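Local coordinates for Nsp15 (Middle East respiratory syndrome-related coronavirus, PDB 5YVD), which cleaves RNA as a coronavirus endoribonuclease, probably with the uridylate specificity of the EndoU family to which its C-terminal domain belongs, at residues 62-67 and 118-123; 66-71 and 153-158; 114-119 and 135-140; 147-152 and 170-175. One frame throughout, in Å; residues are numbered along the deposited sequence.

From the N terminus, residues 62-71 leave helix 51-59 and open two contacts in turn. Contact 1 joins 62-67 to 118-123, closing a loop that includes helix 69-74 and the strands from 79-80 to 115-118; contact 2, sharing His66 and Pro67 with it, reaches further, to 153-158. Contact 3 (114-119 with 135-140) begins on the segment where contact 1 ends and falls wholly within the span of contact 2. Contact 4 (147-152 with 170-175) follows contacts 1 and 3 in series but crosses contact 2, since their segments alternate. Contacts 3 and 4 meet in one mixed sheet, where Ser138 O faces Tyr174 N, and Phe173 packs on Ser65, His66 and Pro67, tying that sheet to contacts 1 and 2.

Contact 1: residues 62-67 and 118-123; sequences AVRSHP and DIRDNC. Unlike the reference sequence in segment 118-123: Cys123 (reference Gly).
Arg64 and Arg120 mark the closest backbone approach, with CA atoms 9.2 Å apart, so two irregular segments, the second containing a type I turn from Asp118 to Asp121, are bridged by long side chains. The two arginines slide past each other in opposite directions with guanidinium planes 20° apart, and Arg64 CD lies over the centre of the Arg120 guanidinium, 3.5 Å from Arg120 CZ. The bend of the Arg64 chain at chi3 (78°) sets its guanidinium alongside Arg120 CB, with NH2 at Asp121. There NH2 of Arg64 gives a nearly straight hydrogen bond to Asp121 OD1 at 2.6 Å, in the guanidinium plane but from above the carboxylate plane. Asp118 contributes differently: its OD1 lies over one face of the Arg64 guanidinium, and the pairing of Arg64 NH1 with Asp118 OD2 at 3.9 Å is long and purely electrostatic.

Arg120 binds with its end and with its NE side. End-on, NH1 and NH2 both donate to Ser65 O, at 2.9 Å in the case of Arg120 NH1, while NE and NH2 hold the Asp118 carboxylate side-on, with Asp118 OD2 taking Arg120 NH2 through its syn lone pair at 2.7 Å. Asp118 OD1 also accepts from the backbone N of Arg120, an Asx turn that fixes the start of the bend. Outside, Ser65 OG bonds to Pro170 O and Phe83 forms a cation-pi pair with Arg64.

Two carboxylates thus accompany two guanidinium groups whose NE atoms are 3.9 Å apart; this four-residue network probably offsets the like charges and favours ionised forms of all four.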
# COMPACT_ATOMS: atom_id res chain seq x y z
N ALA A 62 5.99 -6.73 -27.25
CA ALA A 62 6.40 -6.95 -28.61
C ALA A 62 6.50 -5.69 -29.41
O ALA A 62 5.53 -5.05 -29.64
CB ALA A 62 5.43 -7.86 -29.28
N VAL A 63 7.69 -5.37 -29.89
CA VAL A 63 7.94 -4.12 -30.56
C VAL A 63 7.77 -4.24 -32.06
O VAL A 63 8.73 -4.27 -32.82
CB VAL A 63 9.32 -3.59 -30.21
CG1 VAL A 63 9.53 -2.19 -30.80
CG2 VAL A 63 9.42 -3.56 -28.71
N ARG A 64 6.51 -4.28 -32.48
CA ARG A 64 6.16 -4.49 -33.89
C ARG A 64 4.76 -3.98 -34.07
O ARG A 64 4.04 -3.83 -33.09
CB ARG A 64 6.18 -5.98 -34.22
CG ARG A 64 5.48 -6.82 -33.16
CD ARG A 64 4.99 -8.18 -33.61
NE ARG A 64 6.05 -9.17 -33.69
CZ ARG A 64 5.94 -10.43 -33.29
NH1 ARG A 64 4.81 -10.90 -32.76
NH2 ARG A 64 6.97 -11.24 -33.43
N SER A 65 4.35 -3.74 -35.30
CA SER A 65 2.97 -3.32 -35.55
C SER A 65 2.02 -4.49 -35.39
O SER A 65 2.41 -5.66 -35.48
CB SER A 65 2.82 -2.73 -36.94
OG SER A 65 3.19 -3.67 -37.94
N HIS A 66 0.76 -4.19 -35.13
CA HIS A 66 -0.24 -5.24 -35.07
C HIS A 66 -1.61 -4.63 -35.27
O HIS A 66 -1.77 -3.42 -35.10
CB HIS A 66 -0.16 -6.01 -33.75
CG HIS A 66 -0.30 -5.16 -32.52
ND1 HIS A 66 -1.52 -4.86 -31.96
CD2 HIS A 66 0.64 -4.58 -31.73
CE1 HIS A 66 -1.33 -4.12 -30.88
NE2 HIS A 66 -0.03 -3.93 -30.72
N PRO A 67 -2.60 -5.46 -35.65
CA PRO A 67 -3.99 -5.00 -35.72
C PRO A 67 -4.43 -4.38 -34.42
O PRO A 67 -3.96 -4.78 -33.36
CB PRO A 67 -4.78 -6.28 -35.98
CG PRO A 67 -3.82 -7.20 -36.65
CD PRO A 67 -2.44 -6.83 -36.15
N ASP A 118 1.27 -15.35 -34.57
CA ASP A 118 1.78 -14.35 -35.51
C ASP A 118 2.85 -14.92 -36.45
O ASP A 118 3.74 -15.64 -36.01
CB ASP A 118 2.33 -13.12 -34.73
CG ASP A 118 2.71 -11.93 -35.64
OD1 ASP A 118 3.69 -12.04 -36.43
OD2 ASP A 118 2.04 -10.86 -35.53
N ILE A 119 2.78 -14.55 -37.73
CA ILE A 119 3.75 -15.01 -38.71
C ILE A 119 5.19 -14.60 -38.36
O ILE A 119 6.13 -15.27 -38.74
CB ILE A 119 3.39 -14.49 -40.12
CG1 ILE A 119 4.23 -15.16 -41.22
CG2 ILE A 119 3.59 -12.99 -40.21
CD1 ILE A 119 3.48 -16.14 -42.06
N ARG A 120 5.37 -13.48 -37.67
CA ARG A 120 6.73 -13.00 -37.38
C ARG A 120 7.47 -13.84 -36.33
O ARG A 120 8.67 -13.68 -36.16
CB ARG A 120 6.73 -11.53 -37.00
CG ARG A 120 6.52 -10.62 -38.20
CD ARG A 120 5.99 -9.24 -37.84
NE ARG A 120 4.62 -9.31 -37.32
CZ ARG A 120 3.91 -8.25 -36.96
NH1 ARG A 120 4.40 -7.00 -37.04
NH2 ARG A 120 2.69 -8.46 -36.50
N ASP A 121 6.75 -14.73 -35.64
CA ASP A 121 7.39 -15.68 -34.73
C ASP A 121 7.62 -16.99 -35.45
O ASP A 121 6.70 -17.60 -36.00
CB ASP A 121 6.52 -15.90 -33.50
CG ASP A 121 6.19 -14.61 -32.81
OD1 ASP A 121 7.09 -13.76 -32.70
OD2 ASP A 121 5.01 -14.44 -32.39
N ASN A 122 8.89 -17.40 -35.50
CA ASN A 122 9.28 -18.64 -36.14
C ASN A 122 8.37 -19.78 -35.64
O ASN A 122 8.11 -19.89 -34.45
CB ASN A 122 10.78 -18.92 -35.87
CG ASN A 122 11.28 -20.17 -36.57
OD1 ASN A 122 11.81 -21.08 -35.93
ND2 ASN A 122 11.11 -20.23 -37.88
N CYS A 123 7.83 -20.54 -36.59
CA CYS A 123 7.02 -21.74 -36.35
C CYS A 123 5.61 -21.52 -35.81
O CYS A 123 4.92 -22.50 -35.54
CB CYS A 123 7.77 -22.75 -35.47
SG CYS A 123 9.27 -23.38 -36.25

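Contact 2: residues 66-71 and 153-158; sequences HPDFKL and YAYFNG
Tyr155 is met by the 66-71 segment at both its backbone and its ring. With His66 it forms a single antiparallel, hydrogen-bonded bridge: His66 N donates to Tyr155 O at 2.9 Å, and Tyr155 N to His66 O at 2.8 Å. The two side chains run alongside each other; Tyr155 CB sits over a face of the imidazole, 4.2 Å from its centroid, and the rings are oblique, their planes 40° apart. Phe69 brings its edge to the Tyr155 face, CE2 over the ring centre and 3.6 Å from Tyr155 CZ, an edge-to-face pair with planes at 65°.

His66, Phe69 and Tyr155 therefore make an aromatic cluster where the first turn of helix 69-74 meets strand 153-156, half of a hairpin with strand 159-162. Asp68 stands at the helix's N-cap position without a side-chain capping bond; OD1 accepts instead from the adjacent Phe69 N. The Asp68 carboxylate lies within 10° of parallel to the Tyr155 ring, OD1 being 3.8 Å from Tyr155 CD2. A water accepts from Asp68 N and donates to Tyr153 O.

The Lys70 side chain, extended beyond CG, crosses Tyr153 at about a right angle and its NZ donates to Tyr153 OH at 3.0 Å. Outside, Lys70 NZ bonds Ser194 and Thr192, Tyr153 OH bonds Thr192 O, and Tyr155 OH bonds Tyr88 N. At the hairpin's far end, Asn157 ND2 reaches Thr278 OG1 of a second subunit.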
# COMPACT_ATOMS: atom_id res chain seq x y z
N HIS A 66 0.76 -4.19 -35.13
CA HIS A 66 -0.24 -5.24 -35.07
C HIS A 66 -1.61 -4.63 -35.27
O HIS A 66 -1.77 -3.42 -35.10
CB HIS A 66 -0.16 -6.01 -33.75
CG HIS A 66 -0.30 -5.16 -32.52
ND1 HIS A 66 -1.52 -4.86 -31.96
CD2 HIS A 66 0.64 -4.58 -31.73
CE1 HIS A 66 -1.33 -4.12 -30.88
NE2 HIS A 66 -0.03 -3.93 -30.72
N PRO A 67 -2.60 -5.46 -35.65
CA PRO A 67 -3.99 -5.00 -35.72
C PRO A 67 -4.43 -4.38 -34.42
O PRO A 67 -3.96 -4.78 -33.36
CB PRO A 67 -4.78 -6.28 -35.98
CG PRO A 67 -3.82 -7.20 -36.65
CD PRO A 67 -2.44 -6.83 -36.15
N ASP A 68 -5.30 -3.39 -34.49
CA ASP A 68 -5.67 -2.66 -33.28
C ASP A 68 -6.46 -3.57 -32.34
O ASP A 68 -7.18 -4.46 -32.79
CB ASP A 68 -6.44 -1.36 -33.62
CG ASP A 68 -6.61 -0.44 -32.40
OD1 ASP A 68 -5.94 -0.68 -31.36
OD2 ASP A 68 -7.43 0.51 -32.50
N PHE A 69 -6.32 -3.34 -31.05
CA PHE A 69 -6.86 -4.27 -30.05
C PHE A 69 -8.31 -4.64 -30.24
O PHE A 69 -8.67 -5.81 -30.05
CB PHE A 69 -6.66 -3.71 -28.64
CG PHE A 69 -5.23 -3.43 -28.31
CD1 PHE A 69 -4.37 -4.46 -28.04
CD2 PHE A 69 -4.74 -2.14 -28.33
CE1 PHE A 69 -3.05 -4.22 -27.77
CE2 PHE A 69 -3.41 -1.89 -28.05
CZ PHE A 69 -2.56 -2.93 -27.77
N LYS A 70 -9.15 -3.67 -30.60
CA LYS A 70 -10.58 -3.92 -30.75
C LYS A 70 -10.86 -5.01 -31.79
O LYS A 70 -11.89 -5.69 -31.71
CB LYS A 70 -11.32 -2.63 -31.13
CG LYS A 70 -11.14 -2.23 -32.59
CD LYS A 70 -11.34 -0.76 -32.88
CE LYS A 70 -10.76 -0.43 -34.25
NZ LYS A 70 -11.01 0.98 -34.66
N LEU A 71 -9.98 -5.18 -32.77
CA LEU A 71 -10.15 -6.28 -33.71
C LEU A 71 -9.85 -7.62 -33.01
O LEU A 71 -10.57 -8.61 -33.17
CB LEU A 71 -9.27 -6.09 -34.94
CG LEU A 71 -9.51 -4.84 -35.80
CD1 LEU A 71 -8.77 -4.97 -37.12
CD2 LEU A 71 -10.98 -4.56 -36.08
N TYR A 153 -4.84 0.76 -41.56
CA TYR A 153 -4.07 1.24 -40.43
C TYR A 153 -3.81 0.11 -39.44
O TYR A 153 -4.40 -0.96 -39.50
CB TYR A 153 -4.84 2.33 -39.75
CG TYR A 153 -6.11 1.83 -39.08
CD1 TYR A 153 -7.33 1.88 -39.76
CD2 TYR A 153 -6.09 1.30 -37.78
CE1 TYR A 153 -8.50 1.43 -39.16
CE2 TYR A 153 -7.25 0.84 -37.18
CZ TYR A 153 -8.46 0.91 -37.87
OH TYR A 153 -9.65 0.46 -37.29
N ALA A 154 -2.94 0.39 -38.47
CA ALA A 154 -2.53 -0.58 -37.47
C ALA A 154 -1.92 0.15 -36.26
O ALA A 154 -1.70 1.36 -36.30
CB ALA A 154 -1.52 -1.56 -38.07
N TYR A 155 -1.64 -0.60 -35.21
CA TYR A 155 -1.13 -0.02 -33.99
C TYR A 155 0.36 -0.29 -33.93
O TYR A 155 0.77 -1.39 -34.25
CB TYR A 155 -1.84 -0.70 -32.84
CG TYR A 155 -1.62 -0.11 -31.47
CD1 TYR A 155 -0.59 -0.55 -30.64
CD2 TYR A 155 -2.48 0.85 -30.98
CE1 TYR A 155 -0.44 -0.03 -29.36
CE2 TYR A 155 -2.32 1.39 -29.72
CZ TYR A 155 -1.31 0.95 -28.91
OH TYR A 155 -1.21 1.51 -27.67
N PHE A 156 1.16 0.70 -33.54
CA PHE A 156 2.60 0.48 -33.34
C PHE A 156 3.18 1.38 -32.23
O PHE A 156 3.11 2.61 -32.33
CB PHE A 156 3.36 0.68 -34.67
CG PHE A 156 4.85 0.44 -34.58
CD1 PHE A 156 5.36 -0.72 -34.00
CD2 PHE A 156 5.75 1.36 -35.12
CE1 PHE A 156 6.72 -0.93 -33.93
CE2 PHE A 156 7.12 1.15 -35.06
CZ PHE A 156 7.60 0.01 -34.47
N ASN A 157 3.73 0.76 -31.18
CA ASN A 157 4.32 1.49 -30.05
C ASN A 157 3.43 2.62 -29.47
O ASN A 157 3.92 3.68 -29.09
CB ASN A 157 5.69 2.06 -30.45
CG ASN A 157 6.71 1.00 -30.83
OD1 ASN A 157 6.59 -0.18 -30.47
ND2 ASN A 157 7.74 1.42 -31.55
N GLY A 158 2.12 2.41 -29.40
CA GLY A 158 1.21 3.44 -28.92
C GLY A 158 0.50 4.27 -29.99
O GLY A 158 -0.53 4.88 -29.70
O HOH W 1 -5.98 -2.59 -37.49

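Contact 3: residues 114-119 and 135-140; sequences NICFDI and IFISDR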
# COMPACT_ATOMS: atom_id res chain seq x y z
N ASN A 114 -9.17 -19.19 -27.55
CA ASN A 114 -8.67 -18.72 -28.86
C ASN A 114 -7.27 -18.11 -28.73
O ASN A 114 -7.12 -16.97 -28.33
CB ASN A 114 -9.60 -17.67 -29.47
CG ASN A 114 -10.93 -18.23 -29.91
OD1 ASN A 114 -11.00 -19.16 -30.73
ND2 ASN A 114 -12.02 -17.66 -29.38
N ILE A 115 -6.27 -18.87 -29.12
CA ILE A 115 -4.88 -18.42 -29.10
C ILE A 115 -4.54 -17.70 -30.41
O ILE A 115 -4.77 -18.23 -31.52
CB ILE A 115 -3.90 -19.61 -28.92
CG1 ILE A 115 -4.36 -20.48 -27.73
CG2 ILE A 115 -2.46 -19.12 -28.82
CD1 ILE A 115 -3.33 -21.48 -27.26
N CYS A 116 -3.96 -16.51 -30.26
CA CYS A 116 -3.61 -15.67 -31.37
C CYS A 116 -2.15 -15.86 -31.70
O CYS A 116 -1.29 -15.62 -30.85
CB CYS A 116 -3.87 -14.22 -31.00
SG CYS A 116 -3.30 -13.07 -32.25
N PHE A 117 -1.85 -16.26 -32.93
CA PHE A 117 -0.48 -16.56 -33.36
C PHE A 117 -0.05 -15.54 -34.40
O PHE A 117 -0.90 -14.98 -35.09
CB PHE A 117 -0.41 -17.92 -34.03
CG PHE A 117 -0.81 -19.08 -33.18
CD1 PHE A 117 -2.14 -19.39 -32.98
CD2 PHE A 117 0.15 -19.90 -32.62
CE1 PHE A 117 -2.50 -20.49 -32.22
CE2 PHE A 117 -0.21 -20.98 -31.85
CZ PHE A 117 -1.53 -21.28 -31.66
N ASP A 118 1.27 -15.35 -34.57
CA ASP A 118 1.78 -14.35 -35.51
C ASP A 118 2.85 -14.92 -36.45
O ASP A 118 3.74 -15.64 -36.01
CB ASP A 118 2.33 -13.12 -34.73
CG ASP A 118 2.71 -11.93 -35.64
OD1 ASP A 118 3.69 -12.04 -36.43
OD2 ASP A 118 2.04 -10.86 -35.53
N ILE A 119 2.78 -14.55 -37.73
CA ILE A 119 3.75 -15.01 -38.71
C ILE A 119 5.19 -14.60 -38.36
O ILE A 119 6.13 -15.27 -38.74
CB ILE A 119 3.39 -14.49 -40.12
CG1 ILE A 119 4.23 -15.16 -41.22
CG2 ILE A 119 3.59 -12.99 -40.21
CD1 ILE A 119 3.48 -16.14 -42.06
N ILE A 135 -6.58 -17.85 -33.81
CA ILE A 135 -6.52 -16.68 -34.69
C ILE A 135 -5.09 -16.54 -35.22
O ILE A 135 -4.11 -16.74 -34.49
CB ILE A 135 -6.94 -15.42 -33.88
CG1 ILE A 135 -8.43 -15.47 -33.58
CG2 ILE A 135 -6.58 -14.12 -34.60
CD1 ILE A 135 -8.87 -14.51 -32.50
N PHE A 136 -4.95 -16.21 -36.50
CA PHE A 136 -3.62 -16.01 -37.07
C PHE A 136 -3.50 -14.63 -37.68
O PHE A 136 -4.41 -14.18 -38.39
CB PHE A 136 -3.29 -17.05 -38.13
CG PHE A 136 -1.83 -17.07 -38.49
CD1 PHE A 136 -1.39 -16.58 -39.71
CD2 PHE A 136 -0.91 -17.51 -37.58
CE1 PHE A 136 -0.03 -16.56 -40.01
CE2 PHE A 136 0.44 -17.51 -37.88
CZ PHE A 136 0.88 -17.03 -39.09
N ILE A 137 -2.39 -13.97 -37.39
CA ILE A 137 -2.11 -12.66 -37.96
C ILE A 137 -0.86 -12.74 -38.82
O ILE A 137 0.14 -13.35 -38.40
CB ILE A 137 -2.03 -11.53 -36.89
CG1 ILE A 137 -0.82 -11.68 -35.98
CG2 ILE A 137 -3.30 -11.51 -36.04
CD1 ILE A 137 -0.94 -10.93 -34.65
N SER A 138 -0.93 -12.15 -40.02
CA SER A 138 0.20 -12.14 -40.92
C SER A 138 0.23 -10.95 -41.86
O SER A 138 -0.78 -10.33 -42.15
CB SER A 138 0.30 -13.45 -41.74
OG SER A 138 -0.09 -13.29 -43.08
N ASP A 139 1.43 -10.68 -42.33
CA ASP A 139 1.72 -9.56 -43.22
C ASP A 139 1.44 -9.94 -44.68
O ASP A 139 1.45 -9.06 -45.54
CB ASP A 139 3.18 -9.09 -43.06
CG ASP A 139 4.19 -10.25 -43.03
OD1 ASP A 139 3.80 -11.44 -43.13
OD2 ASP A 139 5.40 -9.97 -42.88
N ARG A 140 1.18 -11.22 -44.92
CA ARG A 140 0.99 -11.75 -46.27
C ARG A 140 -0.11 -12.82 -46.34
O ARG A 140 -0.23 -13.67 -45.45
CB ARG A 140 2.31 -12.32 -46.79
CG ARG A 140 2.92 -13.40 -45.92
CD ARG A 140 4.40 -13.59 -46.18
NE ARG A 140 4.92 -14.75 -45.44
CZ ARG A 140 4.82 -16.03 -45.82
NH1 ARG A 140 4.22 -16.36 -46.96
NH2 ARG A 140 5.34 -16.98 -45.06
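Strands 115-118 and 135-138 are parallel neighbours in the mixed sheet of the middle domain, joined as a beta-alpha-beta unit through helix 124-129. Their axes approach to 4.6 Å and diverge by 22°. Cys116 pairs with Ile135, Phe117 with Phe136 and Asp118 with Ile137, and the hydrogen bonds follow the staggered parallel pattern: Ile135 N to Ile115 O, Phe117 N to Ile135 O at 2.8 Å, Ile137 N to Phe117 O, and Ile119 N to Ile137 O.

On the face bearing Cys116, Ile135, Asp118 and Ile137, Cys116 SG touches Ile137 CD1 at 4.0 Å. Ile137 has CG1 between the backbone N and the carbonyl carbon (chi1 68°), which turns this branch and its CD1 across to strand 115-118, alongside Asp118 OD2, an oxygen also held by the salt bridge to Arg120 NH2. On the other face, the Phe136 ring leans across the pairing: CD2 meets Phe117 CB at 3.6 Å, while CZ reaches Ile119 CB at 3.7 Å. Beyond the strands Ile119 remains engaged, its CB on Ser138 CB and its CD1 3.6 Å from Arg140 NH2. Ser138 OG accepts from Arg140 N, an ST turn that bends the chain there.

Leu125 and Phe128 of helix 124-129 cover Phe136, and Phe117 packs on Ser124 and Lys127 of the same helix. Strand 79-80 flanks 115-118, and strand 174-178 flanks 134-138, its Leu175 touching Ile137.

Contact 4: residues 147-152 and 170-175; sequences CMVGPD and PVKFYL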
# COMPACT_ATOMS: atom_id res chain seq x y z
N CYS A 147 -9.97 -15.47 -45.69
CA CYS A 147 -9.15 -14.44 -45.09
C CYS A 147 -9.89 -13.14 -44.88
O CYS A 147 -10.41 -12.58 -45.82
CB CYS A 147 -7.94 -14.19 -45.97
SG CYS A 147 -7.09 -12.64 -45.65
N MET A 148 -9.90 -12.66 -43.64
CA MET A 148 -10.30 -11.29 -43.35
C MET A 148 -9.11 -10.35 -43.61
O MET A 148 -8.03 -10.52 -43.05
CB MET A 148 -10.70 -11.18 -41.89
CG MET A 148 -11.73 -12.18 -41.42
SD MET A 148 -11.58 -12.52 -39.64
CE MET A 148 -13.27 -13.08 -39.39
N VAL A 149 -9.30 -9.35 -44.46
CA VAL A 149 -8.24 -8.41 -44.78
C VAL A 149 -8.45 -7.16 -43.98
O VAL A 149 -9.45 -6.47 -44.16
CB VAL A 149 -8.27 -8.00 -46.26
CG1 VAL A 149 -7.17 -6.98 -46.56
CG2 VAL A 149 -8.15 -9.24 -47.14
N GLY A 150 -7.50 -6.86 -43.12
CA GLY A 150 -7.63 -5.73 -42.21
C GLY A 150 -7.71 -4.37 -42.88
O GLY A 150 -7.61 -4.27 -44.10
N PRO A 151 -7.87 -3.31 -42.08
CA PRO A 151 -8.02 -1.93 -42.58
C PRO A 151 -6.70 -1.26 -42.96
O PRO A 151 -5.65 -1.84 -42.80
CB PRO A 151 -8.67 -1.22 -41.39
CG PRO A 151 -8.19 -1.97 -40.18
CD PRO A 151 -8.02 -3.40 -40.61
N ASP A 152 -6.77 -0.03 -43.45
CA ASP A 152 -5.56 0.70 -43.88
C ASP A 152 -4.83 1.40 -42.73
O ASP A 152 -4.23 2.48 -42.93
CB ASP A 152 -5.90 1.72 -44.97
CG ASP A 152 -6.40 1.07 -46.24
OD1 ASP A 152 -5.96 -0.06 -46.54
OD2 ASP A 152 -7.21 1.71 -46.94
N PRO A 170 4.65 -3.61 -41.29
CA PRO A 170 3.42 -3.89 -42.01
C PRO A 170 2.21 -3.19 -41.39
O PRO A 170 2.15 -2.98 -40.17
CB PRO A 170 3.28 -5.41 -41.88
CG PRO A 170 4.06 -5.79 -40.64
CD PRO A 170 5.17 -4.77 -40.54
N VAL A 171 1.26 -2.82 -42.24
CA VAL A 171 -0.00 -2.20 -41.83
C VAL A 171 -1.20 -3.05 -42.33
O VAL A 171 -2.25 -3.16 -41.67
CB VAL A 171 -0.08 -0.76 -42.39
CG1 VAL A 171 -1.42 -0.11 -42.06
CG2 VAL A 171 1.05 0.08 -41.83
N LYS A 172 -1.06 -3.65 -43.50
CA LYS A 172 -2.13 -4.47 -44.03
C LYS A 172 -1.97 -5.88 -43.49
O LYS A 172 -1.03 -6.61 -43.88
CB LYS A 172 -2.14 -4.45 -45.56
CG LYS A 172 -3.28 -5.25 -46.19
CD LYS A 172 -4.40 -4.41 -46.76
CE LYS A 172 -4.94 -3.37 -45.80
NZ LYS A 172 -6.13 -2.76 -46.44
N PHE A 173 -2.88 -6.27 -42.61
CA PHE A 173 -2.80 -7.60 -42.01
C PHE A 173 -3.85 -8.51 -42.60
O PHE A 173 -4.95 -8.07 -42.93
CB PHE A 173 -2.86 -7.54 -40.48
CG PHE A 173 -1.59 -7.01 -39.86
CD1 PHE A 173 -1.47 -5.66 -39.51
CD2 PHE A 173 -0.50 -7.85 -39.66
CE1 PHE A 173 -0.30 -5.17 -38.95
CE2 PHE A 173 0.68 -7.37 -39.10
CZ PHE A 173 0.78 -6.03 -38.74
N TYR A 174 -3.46 -9.77 -42.78
CA TYR A 174 -4.34 -10.80 -43.27
C TYR A 174 -4.55 -11.68 -42.05
O TYR A 174 -3.61 -12.18 -41.44
CB TYR A 174 -3.71 -11.54 -44.46
CG TYR A 174 -3.39 -10.59 -45.60
CD1 TYR A 174 -4.37 -10.19 -46.50
CD2 TYR A 174 -2.11 -10.05 -45.75
CE1 TYR A 174 -4.08 -9.31 -47.54
CE2 TYR A 174 -1.82 -9.16 -46.79
CZ TYR A 174 -2.82 -8.80 -47.68
OH TYR A 174 -2.55 -7.91 -48.71
N LEU A 175 -5.82 -11.82 -41.71
CA LEU A 175 -6.27 -12.29 -40.43
C LEU A 175 -7.09 -13.55 -40.60
O LEU A 175 -8.06 -13.55 -41.35
CB LEU A 175 -7.16 -11.22 -39.81
CG LEU A 175 -6.39 -9.97 -39.40
CD1 LEU A 175 -7.30 -8.76 -39.47
CD2 LEU A 175 -5.80 -10.12 -38.01
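The Tyr174 ring presents its edge to residues 147-152: Cys147 SG and Val149 CG2 both lie near the ring plane, at its CD1 side. Cys147 SG is 3.7 Å from Tyr174 CB and makes a sulfur-aromatic contact 82° off the ring normal, while Val149 CG2 comes to 3.9 Å from Tyr174 CD1, the two side chains running alongside each other in the same direction.

These contacts belong to a short antiparallel ladder that adds strand 148-149, an outermost strand of the mixed sheet within this chain, beside strand 174-178. Met148 and Leu175 form a hydrogen-bonded pair, with Leu175 N donating to Met148 O at 2.9 Å and Met148 N to Leu175 O; Val149 and Tyr174 are the non-hydrogen-bonded pair next to it. Gly150 N continues the series with a bond to Phe173 O at 2.8 Å. On the Met148 face, Met148 CB lies 4.1 Å from Leu175 CB. Leu175 CD1 reaches Gly150 CA. Val149 O, on the strand itself, accepts from Tyr191 OH of the same chain, whereas the Phe173 ring packs on Ser65, Pro67 and Arg120.

Beyond the paired residues, Lys172 spans to residues 150-152. Bends at chi2 (105°) and chi3 (-51°) bring its CD past Val149 CG1 at 3.8 Å and its NZ to Asp152. Here Lys172 NZ has two acceptors, a weak bond to Gly150 O at 3.2 Å and a salt bridge in which it meets Asp152 OD1, at 2.7 Å, nearly along the carboxylate's C-O direction.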